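Local coordinates for protein putative prephenate dehydratase (PDB 4LUB) that probably catalyses the decarboxylating dehydration of prephenate to 3-phenylpyruvate, a step of L-phenylalanine biosynthesis, at residues 49-54 and 176-181; 73-78 and 265-270; 193-198 and 269-274. One frame throughout, in Å; residues are numbered along the deposited sequence.

Interaction 1 of 3, residues 49-54 and 176-181; sequences AIVPVE and WVLGDE
A49 and L178 form a hydrogen-bonded pair at one end of an antiparallel ladder whose strands, 49-54 and 176-179, approach to 4.7 Å with directions 144° apart. L178 N reaches A49 O at 2.7 Å, and A49 N returns a bond to L178 O. The next hydrogen-bonded pair is V51 with W176, where W176 N lies 2.9 Å from V51 O and V51 N gives the longer bond to W176 O. Between them I50 and V177 form the non-hydrogen-bonded pair, and I50 CA adds a CA-H...O contact to W176 O.

On one face of the ladder, I50 and V177 run side by side, with I50 CG1 3.8 Å from V177 CG2. The other face carries A49, V51, W176 and L178, and V51 CG2 meets L178 CD2 at 3.7 Å. V53, two residues beyond the V51 pair, belongs to a classic beta bulge: it and E54 both face R174. Its two methyls press on one face of the W176 indole. V53 CG2 stands 4.0 Å from the centroid of the W176 five-membered ring, only 7° off the normal, a CH-pi contact, while V53 CG1 touches W176 CG at 3.6 Å. With CG anti to its carbonyl carbon (chi1 -80°), the indole swings across the valine at about a right angle, and its NE1 is hydrogen-bonded to E79 OE1.

Helix 34-42 packs on A49, V51 and L178, and helix 14-22 packs on I50 across the sheet. Strand 75-83 pairs with the far edge of strand 172-179, placing the ladder in the prephenate dehydratase part of the mixed sheet.

Interaction 2 of 3, residues 73-78 and 265-270; sequences KIEAVA and YKILGK
I74 comes up to L268 just before strand 75-78 begins, and a water donates to I74 O and to I267 O, 2.9 Å from each. E75 follows, its CA making a CA-H...O contact with L268 O at 3.2 Å. With CG anti to the carbonyl carbon (chi1 -62°), E75 CG passes I267 O at 3.9 Å, and the extended chain beyond leads the carboxylate on. At A76 the strands meet directly: A76 N donates to L268 O at 2.8 Å. L268 and G269 both face S195, a classic beta bulge in strand 265-270. The strands run parallel, 14° apart, and this is where a strand of the prephenate dehydratase region lies beside one of the ACT region within a continuous mixed sheet. A76 CB lies 4.0 Å from G269 CA, where the two backbones come close together. A second water sits next to A76 O and E75 OE1 and accepts from K270 N at 3.0 Å. V77 reaches strand 265-270 through a third water, which donates to V77 O and, at 2.7 Å, to K270 O. V77 and A78 both face V177 in another classic bulge.

Interaction 3 of 3, residues 193-198 and 269-274; sequences KISLAL and GKYAVY
S195 and Y271 meet through their hydroxyls where strands 193-198 and 269-274 form an antiparallel ladder, their directions 157° apart. The terminal strand 264-274 here pairs with strand 189-199 of the ACT region; 189-199 pairs on its other side with strand 237-244, in keeping with the antiparallel sheet backed by helices of an ACT domain.

Backbone hydrogen bonds set the register. K193 and Y271 form a hydrogen-bonded pair joined by two nearly straight bonds: K193 N to Y271 O and Y271 N to K193 O are both 3.1 Å. In the pair S195 with G269, S195 N gives a bond of 2.9 Å to G269 O, whereas the return bond from G269 N to S195 O is weak, next to the bulge at L268 and G269. Between these pairs lies I194 opposite K270, non-hydrogen-bonded, with I194 CA making a CA-H...O contact to G269 O.

Apolar contacts fall on both faces of the ladder. On one, I194 and K270 lie alongside and point the same way, so that I194 CD1 touches the aliphatic K270 CG at 3.9 Å. On the other, CB of K193 rests against Y271 CE1 at 3.6 Å, and K193 CD lies 4.2 Å from V273 CG2.

The tyrosine's first torsion sets up the ring and hydroxyl contacts. A chi1 of 48° places CG of Y271 between the backbone N and the carbonyl carbon, turning the ring across toward strand 193-198. K193 O lies 4.0 Å above the plane of the Y271 ring, over its centre. D242 OD1 is a further hydrogen-bond partner of S195 OG, helping to hold that hydroxyl at the ring edge, where it lies in plane and receives the bond from Y271 OH at 2.7 Å.

How the interactions relate
From the N terminus, strand 48-55 is laid down first and strand 75-83 follows. Interaction 1 then closes a loop of 121 residues when the chain returns as strand 172-179, which inserts between those two; V177 exchanges backbone bonds with V77 and A78. Strand 189-199 opens interaction 3 after interaction 1 has closed, so those two stand in series. Strand 264-274 closes the remaining loops, 186 residues for interaction 2 and 70 for interaction 3. Interaction 2 crosses interaction 1 and ends on the same strand as interaction 3, with which it shares G269 and K270. One terminal strand thereby joins the dehydratase and ACT regions, and the W176 indole packs against Y271 and S195 across the junction.

Interaction 1 of 3, residues 49-54 and 176-181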
ATOM      1  N   ALA B  49       3.671 -11.232  21.173  1.00 31.40           N
ATOM      2  CA  ALA B  49       3.070 -11.941  20.058  1.00 28.93           C
ATOM      3  C   ALA B  49       3.963 -11.780  18.836  1.00 32.44           C
ATOM      4  O   ALA B  49       4.604 -10.742  18.668  1.00 35.21           O
ATOM      5  CB  ALA B  49       1.670 -11.421  19.790  1.00 25.03           C
ATOM      6  N   ILE B  50       4.035 -12.820  18.011  1.00 30.95           N
ATOM      7  CA  ILE B  50       4.847 -12.791  16.799  1.00 29.81           C
ATOM      8  C   ILE B  50       3.966 -13.009  15.577  1.00 29.14           C
ATOM      9  O   ILE B  50       3.232 -13.995  15.489  1.00 28.50           O
ATOM     10  CB  ILE B  50       5.994 -13.840  16.836  1.00 33.28           C
ATOM     11  CG1 ILE B  50       7.102 -13.394  17.782  1.00 35.85           C
ATOM     12  CG2 ILE B  50       6.697 -13.904  15.498  1.00 29.36           C
ATOM     13  CD1 ILE B  50       6.807 -13.526  19.232  1.00 35.33           C
ATOM     14  N   VAL B  51       4.023 -12.051  14.657  1.00 22.79           N
ATOM     15  CA  VAL B  51       3.215 -12.070  13.445  1.00 22.57           C
ATOM     16  C   VAL B  51       4.037 -11.656  12.226  1.00 23.42           C
ATOM     17  O   VAL B  51       4.964 -10.857  12.341  1.00 23.93           O
ATOM     18  CB  VAL B  51       1.984 -11.129  13.555  1.00 25.03           C
ATOM     19  CG1 VAL B  51       1.036 -11.584  14.666  1.00 22.01           C
ATOM     20  CG2 VAL B  51       2.416  -9.667  13.737  1.00 23.05           C
ATOM     21  N   PRO B  52       3.707 -12.215  11.050  1.00 28.64           N
ATOM     22  CA  PRO B  52       4.259 -11.706   9.789  1.00 24.28           C
ATOM     23  C   PRO B  52       3.690 -10.328   9.498  1.00 25.12           C
ATOM     24  O   PRO B  52       2.501 -10.103   9.756  1.00 24.50           O
ATOM     25  CB  PRO B  52       3.796 -12.729   8.751  1.00 24.11           C
ATOM     26  CG  PRO B  52       2.559 -13.325   9.336  1.00 28.34           C
ATOM     27  CD  PRO B  52       2.724 -13.294  10.834  1.00 31.10           C
ATOM     28  N   VAL B  53       4.514  -9.384   9.047  1.00 23.37           N
ATOM     29  CA  VAL B  53       3.969  -8.081   8.682  1.00 22.96           C
ATOM     30  C   VAL B  53       4.162  -7.702   7.213  1.00 21.98           C
ATOM     31  O   VAL B  53       3.338  -6.991   6.652  1.00 22.24           O
ATOM     32  CB  VAL B  53       4.547  -6.959   9.595  1.00 26.48           C
ATOM     33  CG1 VAL B  53       4.537  -7.409  11.047  1.00 23.44           C
ATOM     34  CG2 VAL B  53       5.940  -6.506   9.150  1.00 22.17           C
ATOM     35  N   GLU B  54       5.242  -8.155   6.590  1.00 20.65           N
ATOM     36  CA  GLU B  54       5.488  -7.796   5.200  1.00 21.69           C
ATOM     37  C   GLU B  54       6.304  -8.827   4.445  1.00 22.87           C
ATOM     38  O   GLU B  54       7.293  -9.325   4.966  1.00 23.80           O
ATOM     39  CB  GLU B  54       6.210  -6.443   5.111  1.00 19.46           C
ATOM     40  CG  GLU B  54       6.480  -6.002   3.675  1.00 21.11           C
ATOM     41  CD  GLU B  54       7.078  -4.620   3.582  1.00 26.73           C
ATOM     42  OE1 GLU B  54       7.181  -3.952   4.633  1.00 26.68           O
ATOM     43  OE2 GLU B  54       7.426  -4.197   2.458  1.00 26.35           O
ATOM     44  N   TRP B 176       7.216  -9.135  13.096  1.00 22.46           N
ATOM     45  CA  TRP B 176       7.330  -8.322  14.289  1.00 24.58           C
ATOM     46  C   TRP B 176       7.068  -9.086  15.577  1.00 27.71           C
ATOM     47  O   TRP B 176       6.159  -9.912  15.656  1.00 27.93           O
ATOM     48  CB  TRP B 176       6.381  -7.127  14.196  1.00 24.69           C
ATOM     49  CG  TRP B 176       6.916  -6.025  13.352  1.00 20.89           C
ATOM     50  CD1 TRP B 176       8.158  -5.954  12.779  1.00 20.18           C
ATOM     51  CD2 TRP B 176       6.224  -4.836  12.971  1.00 18.08           C
ATOM     52  NE1 TRP B 176       8.278  -4.780  12.068  1.00 22.89           N
ATOM     53  CE2 TRP B 176       7.108  -4.073  12.181  1.00 20.12           C
ATOM     54  CE3 TRP B 176       4.941  -4.335  13.233  1.00 21.00           C
ATOM     55  CZ2 TRP B 176       6.749  -2.845  11.636  1.00 21.88           C
ATOM     56  CZ3 TRP B 176       4.586  -3.113  12.697  1.00 21.97           C
ATOM     57  CH2 TRP B 176       5.490  -2.378  11.904  1.00 20.52           C
ATOM     58  N   VAL B 177       7.886  -8.792  16.580  1.00 25.79           N
ATOM     59  CA  VAL B 177       7.590  -9.178  17.940  1.00 23.29           C
ATOM     60  C   VAL B 177       6.835  -8.024  18.575  1.00 23.47           C
ATOM     61  O   VAL B 177       7.340  -6.907  18.666  1.00 24.01           O
ATOM     62  CB  VAL B 177       8.866  -9.501  18.750  1.00 25.54           C
ATOM     63  CG1 VAL B 177       8.505  -9.911  20.162  1.00 25.33           C
ATOM     64  CG2 VAL B 177       9.684 -10.585  18.058  1.00 25.26           C
ATOM     65  N   LEU B 178       5.590  -8.292  18.944  1.00 24.04           N
ATOM     66  CA  LEU B 178       4.742  -7.306  19.595  1.00 25.08           C
ATOM     67  C   LEU B 178       4.732  -7.489  21.098  1.00 31.58           C
ATOM     68  O   LEU B 178       4.610  -8.605  21.593  1.00 32.82           O
ATOM     69  CB  LEU B 178       3.306  -7.376  19.055  1.00 25.28           C
ATOM     70  CG  LEU B 178       2.892  -6.989  17.631  1.00 29.94           C
ATOM     71  CD1 LEU B 178       4.052  -6.604  16.733  1.00 31.36           C
ATOM     72  CD2 LEU B 178       1.947  -8.005  16.982  1.00 28.62           C
ATOM     73  N   GLY B 179       4.828  -6.379  21.816  1.00 33.73           N
ATOM     74  CA  GLY B 179       4.735  -6.411  23.258  1.00 39.74           C
ATOM     75  C   GLY B 179       4.939  -5.047  23.872  1.00 45.74           C
ATOM     76  O   GLY B 179       4.682  -4.018  23.243  1.00 48.24           O
ATOM     77  N   ASP B 180       5.401  -5.044  25.113  1.00 51.53           N
ATOM     78  CA  ASP B 180       5.452  -3.828  25.906  1.00 55.94           C
ATOM     79  C   ASP B 180       6.909  -3.492  26.230  1.00 51.81           C
ATOM     80  O   ASP B 180       7.242  -2.344  26.503  1.00 52.02           O
ATOM     81  CB  ASP B 180       4.616  -3.996  27.183  1.00 66.06           C
ATOM     82  CG  ASP B 180       4.703  -2.798  28.114  1.00 73.13           C
ATOM     83  OD1 ASP B 180       4.967  -1.677  27.632  1.00 74.99           O
ATOM     84  OD2 ASP B 180       4.492  -2.977  29.335  1.00 75.37           O
ATOM     85  N   GLU B 181       7.792  -4.487  26.166  1.00 51.75           N
ATOM     86  CA  GLU B 181       9.206  -4.209  26.396  1.00 52.75           C
ATOM     87  C   GLU B 181      10.125  -4.762  25.314  1.00 45.47           C
ATOM     88  O   GLU B 181       9.784  -5.716  24.622  1.00 44.02           O
ATOM     89  CB  GLU B 181       9.621  -4.813  27.744  1.00 59.87           C
ATOM     90  CG  GLU B 181       8.563  -4.726  28.842  1.00 68.85           C
ATOM     91  CD  GLU B 181       9.009  -5.353  30.151  1.00 74.21           C
ATOM     92  OE1 GLU B 181      10.229  -5.525  30.354  1.00 75.48           O
ATOM     93  OE2 GLU B 181       8.126  -5.728  30.953  1.00 76.89           O
TER

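Interaction 2 of 3, residues 73-78 and 265-270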
ATOM      1  N   LYS B  73      -3.337  -1.526  21.282  1.00 42.65           N
ATOM      2  CA  LYS B  73      -2.514  -0.569  22.005  1.00 43.55           C
ATOM      3  C   LYS B  73      -1.285  -1.376  22.424  1.00 42.38           C
ATOM      4  O   LYS B  73      -1.056  -1.682  23.594  1.00 49.72           O
ATOM      5  CB  LYS B  73      -3.292   0.055  23.182  1.00 48.96           C
ATOM      6  CG  LYS B  73      -2.489   0.639  24.355  1.00 55.11           C
ATOM      7  CD  LYS B  73      -1.517   1.731  23.949  1.00 58.76           C
ATOM      8  CE  LYS B  73      -0.644   2.117  25.135  1.00 64.51           C
ATOM      9  NZ  LYS B  73       0.622   1.333  25.170  1.00 68.19           N
ATOM     10  N   ILE B  74      -0.557  -1.810  21.404  1.00 36.83           N
ATOM     11  CA  ILE B  74       0.612  -2.658  21.557  1.00 34.68           C
ATOM     12  C   ILE B  74       1.628  -2.176  20.524  1.00 30.66           C
ATOM     13  O   ILE B  74       1.241  -1.590  19.517  1.00 34.95           O
ATOM     14  CB  ILE B  74       0.246  -4.147  21.353  1.00 34.45           C
ATOM     15  CG1 ILE B  74       1.400  -5.064  21.716  1.00 34.65           C
ATOM     16  CG2 ILE B  74      -0.196  -4.410  19.914  1.00 38.47           C
ATOM     17  CD1 ILE B  74       1.072  -6.508  21.464  1.00 36.77           C
ATOM     18  N   GLU B  75       2.913  -2.409  20.763  1.00 26.91           N
ATOM     19  CA  GLU B  75       3.947  -1.970  19.823  1.00 26.73           C
ATOM     20  C   GLU B  75       4.842  -3.089  19.311  1.00 25.80           C
ATOM     21  O   GLU B  75       5.076  -4.076  20.008  1.00 22.95           O
ATOM     22  CB  GLU B  75       4.828  -0.884  20.447  1.00 30.80           C
ATOM     23  CG  GLU B  75       4.091   0.387  20.809  1.00 37.68           C
ATOM     24  CD  GLU B  75       5.016   1.463  21.354  1.00 46.17           C
ATOM     25  OE1 GLU B  75       6.252   1.267  21.317  1.00 46.52           O
ATOM     26  OE2 GLU B  75       4.508   2.510  21.809  1.00 51.51           O
ATOM     27  N   ALA B  76       5.313  -2.950  18.074  1.00 23.84           N
ATOM     28  CA  ALA B  76       6.467  -3.725  17.632  1.00 25.06           C
ATOM     29  C   ALA B  76       7.710  -3.381  18.470  1.00 22.34           C
ATOM     30  O   ALA B  76       8.075  -2.211  18.610  1.00 21.86           O
ATOM     31  CB  ALA B  76       6.725  -3.483  16.158  1.00 25.67           C
ATOM     32  N   VAL B  77       8.341  -4.393  19.052  1.00 23.41           N
ATOM     33  CA  VAL B  77       9.520  -4.164  19.889  1.00 22.91           C
ATOM     34  C   VAL B  77      10.768  -4.860  19.342  1.00 25.93           C
ATOM     35  O   VAL B  77      11.874  -4.655  19.839  1.00 27.31           O
ATOM     36  CB  VAL B  77       9.265  -4.605  21.352  1.00 26.46           C
ATOM     37  CG1 VAL B  77       8.228  -3.703  21.991  1.00 23.69           C
ATOM     38  CG2 VAL B  77       8.837  -6.076  21.426  1.00 21.43           C
ATOM     39  N   ALA B  78      10.581  -5.680  18.314  1.00 27.24           N
ATOM     40  CA  ALA B  78      11.688  -6.284  17.584  1.00 25.71           C
ATOM     41  C   ALA B  78      11.196  -6.768  16.226  1.00 23.68           C
ATOM     42  O   ALA B  78      10.046  -7.199  16.095  1.00 24.20           O
ATOM     43  CB  ALA B  78      12.298  -7.439  18.374  1.00 24.47           C
ATOM     44  N   TYR B 265      -0.261  11.004  14.550  1.00 28.07           N
ATOM     45  CA  TYR B 265       0.469   9.774  14.311  1.00 27.12           C
ATOM     46  C   TYR B 265       0.252   8.823  15.469  1.00 25.43           C
ATOM     47  O   TYR B 265       0.037   9.250  16.600  1.00 21.63           O
ATOM     48  CB  TYR B 265       1.967  10.039  14.101  1.00 23.23           C
ATOM     49  CG  TYR B 265       2.660  10.659  15.288  1.00 23.52           C
ATOM     50  CD1 TYR B 265       3.231   9.867  16.272  1.00 24.69           C
ATOM     51  CD2 TYR B 265       2.743  12.041  15.424  1.00 22.39           C
ATOM     52  CE1 TYR B 265       3.863  10.427  17.363  1.00 27.65           C
ATOM     53  CE2 TYR B 265       3.383  12.609  16.507  1.00 21.21           C
ATOM     54  CZ  TYR B 265       3.937  11.801  17.473  1.00 27.37           C
ATOM     55  OH  TYR B 265       4.569  12.344  18.565  1.00 32.21           O
ATOM     56  N   LYS B 266       0.262   7.536  15.152  1.00 24.86           N
ATOM     57  CA  LYS B 266       0.387   6.471  16.132  1.00 24.70           C
ATOM     58  C   LYS B 266       1.725   5.769  15.940  1.00 21.52           C
ATOM     59  O   LYS B 266       2.037   5.335  14.832  1.00 23.16           O
ATOM     60  CB  LYS B 266      -0.766   5.476  15.988  1.00 25.45           C
ATOM     61  CG  LYS B 266      -0.805   4.383  17.029  1.00 30.55           C
ATOM     62  CD  LYS B 266      -2.030   3.528  16.803  1.00 34.71           C
ATOM     63  CE  LYS B 266      -2.096   2.374  17.776  1.00 37.49           C
ATOM     64  NZ  LYS B 266      -3.411   1.699  17.683  1.00 36.82           N
ATOM     65  N   ILE B 267       2.526   5.689  16.998  1.00 21.34           N
ATOM     66  CA  ILE B 267       3.754   4.901  16.952  1.00 23.91           C
ATOM     67  C   ILE B 267       3.448   3.412  17.008  1.00 26.22           C
ATOM     68  O   ILE B 267       2.984   2.903  18.030  1.00 24.38           O
ATOM     69  CB  ILE B 267       4.719   5.255  18.100  1.00 29.27           C
ATOM     70  CG1 ILE B 267       5.064   6.746  18.059  1.00 31.01           C
ATOM     71  CG2 ILE B 267       5.986   4.395  18.015  1.00 29.00           C
ATOM     72  CD1 ILE B 267       6.052   7.172  19.121  1.00 34.13           C
ATOM     73  N   LEU B 268       3.695   2.718  15.899  1.00 25.50           N
ATOM     74  CA  LEU B 268       3.441   1.288  15.845  1.00 25.43           C
ATOM     75  C   LEU B 268       4.592   0.511  16.469  1.00 29.56           C
ATOM     76  O   LEU B 268       4.402  -0.605  16.939  1.00 29.14           O
ATOM     77  CB  LEU B 268       3.230   0.828  14.397  1.00 22.38           C
ATOM     78  CG  LEU B 268       2.061   1.442  13.627  1.00 23.24           C
ATOM     79  CD1 LEU B 268       1.994   0.839  12.237  1.00 27.61           C
ATOM     80  CD2 LEU B 268       0.754   1.212  14.368  1.00 22.85           C
ATOM     81  N   GLY B 269       5.779   1.114  16.498  1.00 30.07           N
ATOM     82  CA  GLY B 269       6.939   0.451  17.064  1.00 28.87           C
ATOM     83  C   GLY B 269       8.264   1.172  16.892  1.00 26.58           C
ATOM     84  O   GLY B 269       8.478   1.854  15.890  1.00 23.93           O
ATOM     85  N   LYS B 270       9.126   1.047  17.901  1.00 26.26           N
ATOM     86  CA  LYS B 270      10.557   1.338  17.783  1.00 28.44           C
ATOM     87  C   LYS B 270      11.344   0.059  18.032  1.00 28.04           C
ATOM     88  O   LYS B 270      11.233  -0.533  19.101  1.00 27.68           O
ATOM     89  CB  LYS B 270      11.021   2.420  18.769  1.00 31.68           C
ATOM     90  CG  LYS B 270      10.282   3.742  18.708  1.00 39.85           C
ATOM     91  CD  LYS B 270      10.913   4.713  19.692  1.00 48.02           C
ATOM     92  CE  LYS B 270      10.095   5.974  19.886  1.00 52.92           C
ATOM     93  NZ  LYS B 270      10.774   6.892  20.852  1.00 58.73           N
TER
HETATM   94  O   HOH W   1       0.846   1.165  18.781  1.00 42.29           O
HETATM   95  O   HOH W   2       8.432  -0.228  20.501  1.00 26.14           O
HETATM   96  O   HOH W   3      12.230  -2.172  21.025  1.00 37.68           O

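Interaction 3 of 3, residues 193-198 and 269-274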
ATOM      1  N   LYS B 193      14.714   0.933  13.252  1.00 24.03           N
ATOM      2  CA  LYS B 193      13.608   1.591  12.571  1.00 23.78           C
ATOM      3  C   LYS B 193      12.516   2.048  13.522  1.00 21.97           C
ATOM      4  O   LYS B 193      12.443   1.600  14.656  1.00 21.94           O
ATOM      5  CB  LYS B 193      12.997   0.653  11.516  1.00 25.40           C
ATOM      6  CG  LYS B 193      13.805   0.569  10.221  1.00 28.50           C
ATOM      7  CD  LYS B 193      13.195  -0.426   9.240  1.00 27.00           C
ATOM      8  CE  LYS B 193      14.019  -0.524   7.962  1.00 25.51           C
ATOM      9  NZ  LYS B 193      13.434  -1.474   6.966  1.00 24.51           N
ATOM     10  N   ILE B 194      11.661   2.935  13.028  1.00 24.26           N
ATOM     11  CA  ILE B 194      10.454   3.326  13.732  1.00 27.35           C
ATOM     12  C   ILE B 194       9.342   3.272  12.700  1.00 25.87           C
ATOM     13  O   ILE B 194       9.518   3.712  11.564  1.00 25.58           O
ATOM     14  CB  ILE B 194      10.558   4.744  14.378  1.00 19.14           C
ATOM     15  CG1 ILE B 194       9.212   5.174  14.949  1.00 19.80           C
ATOM     16  CG2 ILE B 194      11.046   5.791  13.369  1.00 19.95           C
ATOM     17  CD1 ILE B 194       9.304   6.352  15.912  1.00 23.47           C
ATOM     18  N   SER B 195       8.208   2.699  13.084  1.00 22.92           N
ATOM     19  CA  SER B 195       7.052   2.636  12.197  1.00 19.74           C
ATOM     20  C   SER B 195       5.920   3.476  12.747  1.00 20.35           C
ATOM     21  O   SER B 195       5.605   3.416  13.937  1.00 23.90           O
ATOM     22  CB  SER B 195       6.584   1.194  11.996  1.00 19.05           C
ATOM     23  OG  SER B 195       7.581   0.426  11.352  1.00 19.96           O
ATOM     24  N   LEU B 196       5.311   4.263  11.873  1.00 18.15           N
ATOM     25  CA  LEU B 196       4.269   5.179  12.281  1.00 18.55           C
ATOM     26  C   LEU B 196       3.018   4.929  11.464  1.00 21.35           C
ATOM     27  O   LEU B 196       3.096   4.534  10.295  1.00 21.45           O
ATOM     28  CB  LEU B 196       4.714   6.633  12.089  1.00 21.82           C
ATOM     29  CG  LEU B 196       5.872   7.182  12.926  1.00 28.58           C
ATOM     30  CD1 LEU B 196       6.332   8.530  12.355  1.00 34.39           C
ATOM     31  CD2 LEU B 196       5.578   7.274  14.413  1.00 28.37           C
ATOM     32  N   ALA B 197       1.860   5.123  12.081  1.00 21.47           N
ATOM     33  CA  ALA B 197       0.635   5.248  11.313  1.00 23.57           C
ATOM     34  C   ALA B 197       0.172   6.704  11.367  1.00 24.11           C
ATOM     35  O   ALA B 197      -0.128   7.219  12.443  1.00 26.46           O
ATOM     36  CB  ALA B 197      -0.441   4.302  11.846  1.00 20.15           C
ATOM     37  N   LEU B 198       0.143   7.373  10.216  1.00 26.20           N
ATOM     38  CA  LEU B 198      -0.246   8.784  10.159  1.00 30.45           C
ATOM     39  C   LEU B 198      -1.630   8.955   9.568  1.00 27.99           C
ATOM     40  O   LEU B 198      -1.999   8.267   8.614  1.00 25.14           O
ATOM     41  CB  LEU B 198       0.724   9.631   9.327  1.00 37.49           C
ATOM     42  CG  LEU B 198       2.240   9.630   9.483  1.00 45.63           C
ATOM     43  CD1 LEU B 198       2.834  10.323   8.276  1.00 47.91           C
ATOM     44  CD2 LEU B 198       2.640  10.362  10.733  1.00 48.05           C
ATOM     45  N   GLY B 269       5.779   1.114  16.498  1.00 30.07           N
ATOM     46  CA  GLY B 269       6.939   0.451  17.064  1.00 28.87           C
ATOM     47  C   GLY B 269       8.264   1.172  16.892  1.00 26.58           C
ATOM     48  O   GLY B 269       8.478   1.854  15.890  1.00 23.93           O
ATOM     49  N   LYS B 270       9.126   1.047  17.901  1.00 26.26           N
ATOM     50  CA  LYS B 270      10.557   1.338  17.783  1.00 28.44           C
ATOM     51  C   LYS B 270      11.344   0.059  18.032  1.00 28.04           C
ATOM     52  O   LYS B 270      11.233  -0.533  19.101  1.00 27.68           O
ATOM     53  CB  LYS B 270      11.021   2.420  18.769  1.00 31.68           C
ATOM     54  CG  LYS B 270      10.282   3.742  18.708  1.00 39.85           C
ATOM     55  CD  LYS B 270      10.913   4.713  19.692  1.00 48.02           C
ATOM     56  CE  LYS B 270      10.095   5.974  19.886  1.00 52.92           C
ATOM     57  NZ  LYS B 270      10.774   6.892  20.852  1.00 58.73           N
ATOM     58  N   TYR B 271      12.132  -0.384  17.059  1.00 22.45           N
ATOM     59  CA  TYR B 271      12.666  -1.739  17.158  1.00 25.75           C
ATOM     60  C   TYR B 271      13.987  -1.897  16.429  1.00 27.87           C
ATOM     61  O   TYR B 271      14.289  -1.150  15.494  1.00 27.58           O
ATOM     62  CB  TYR B 271      11.653  -2.746  16.599  1.00 23.37           C
ATOM     63  CG  TYR B 271      11.108  -2.337  15.246  1.00 23.43           C
ATOM     64  CD1 TYR B 271      11.798  -2.651  14.078  1.00 22.33           C
ATOM     65  CD2 TYR B 271       9.918  -1.616  15.134  1.00 22.13           C
ATOM     66  CE1 TYR B 271      11.323  -2.269  12.835  1.00 21.54           C
ATOM     67  CE2 TYR B 271       9.431  -1.227  13.889  1.00 22.52           C
ATOM     68  CZ  TYR B 271      10.143  -1.563  12.743  1.00 20.51           C
ATOM     69  OH  TYR B 271       9.683  -1.188  11.504  1.00 22.82           O
ATOM     70  N   ALA B 272      14.758  -2.895  16.844  1.00 27.14           N
ATOM     71  CA  ALA B 272      15.912  -3.331  16.067  1.00 25.00           C
ATOM     72  C   ALA B 272      15.465  -4.347  15.019  1.00 24.02           C
ATOM     73  O   ALA B 272      14.472  -5.056  15.207  1.00 21.06           O
ATOM     74  CB  ALA B 272      16.982  -3.928  16.979  1.00 26.17           C
ATOM     75  N   VAL B 273      16.182  -4.378  13.900  1.00 27.61           N
ATOM     76  CA  VAL B 273      15.955  -5.360  12.850  1.00 27.98           C
ATOM     77  C   VAL B 273      17.029  -6.441  12.858  1.00 27.73           C
ATOM     78  O   VAL B 273      18.215  -6.142  12.765  1.00 26.78           O
ATOM     79  CB  VAL B 273      15.919  -4.696  11.452  1.00 26.98           C
ATOM     80  CG1 VAL B 273      15.617  -5.735  10.368  1.00 26.55           C
ATOM     81  CG2 VAL B 273      14.923  -3.533  11.437  1.00 22.83           C
ATOM     82  N   TYR B 274      16.596  -7.692  12.948  1.00 27.93           N
ATOM     83  CA  TYR B 274      17.487  -8.846  12.915  1.00 26.53           C
ATOM     84  C   TYR B 274      17.173  -9.649  11.660  1.00 27.60           C
ATOM     85  O   TYR B 274      16.039  -9.622  11.189  1.00 27.71           O
ATOM     86  CB  TYR B 274      17.304  -9.701  14.164  1.00 26.01           C
ATOM     87  CG  TYR B 274      17.430  -8.934  15.462  1.00 27.21           C
ATOM     88  CD1 TYR B 274      18.671  -8.701  16.041  1.00 30.95           C
ATOM     89  CD2 TYR B 274      16.300  -8.443  16.111  1.00 29.70           C
ATOM     90  CE1 TYR B 274      18.785  -7.997  17.236  1.00 32.17           C
ATOM     91  CE2 TYR B 274      16.402  -7.746  17.306  1.00 28.16           C
ATOM     92  CZ  TYR B 274      17.644  -7.526  17.863  1.00 31.65           C
ATOM     93  OH  TYR B 274      17.743  -6.831  19.048  1.00 32.37           O
TER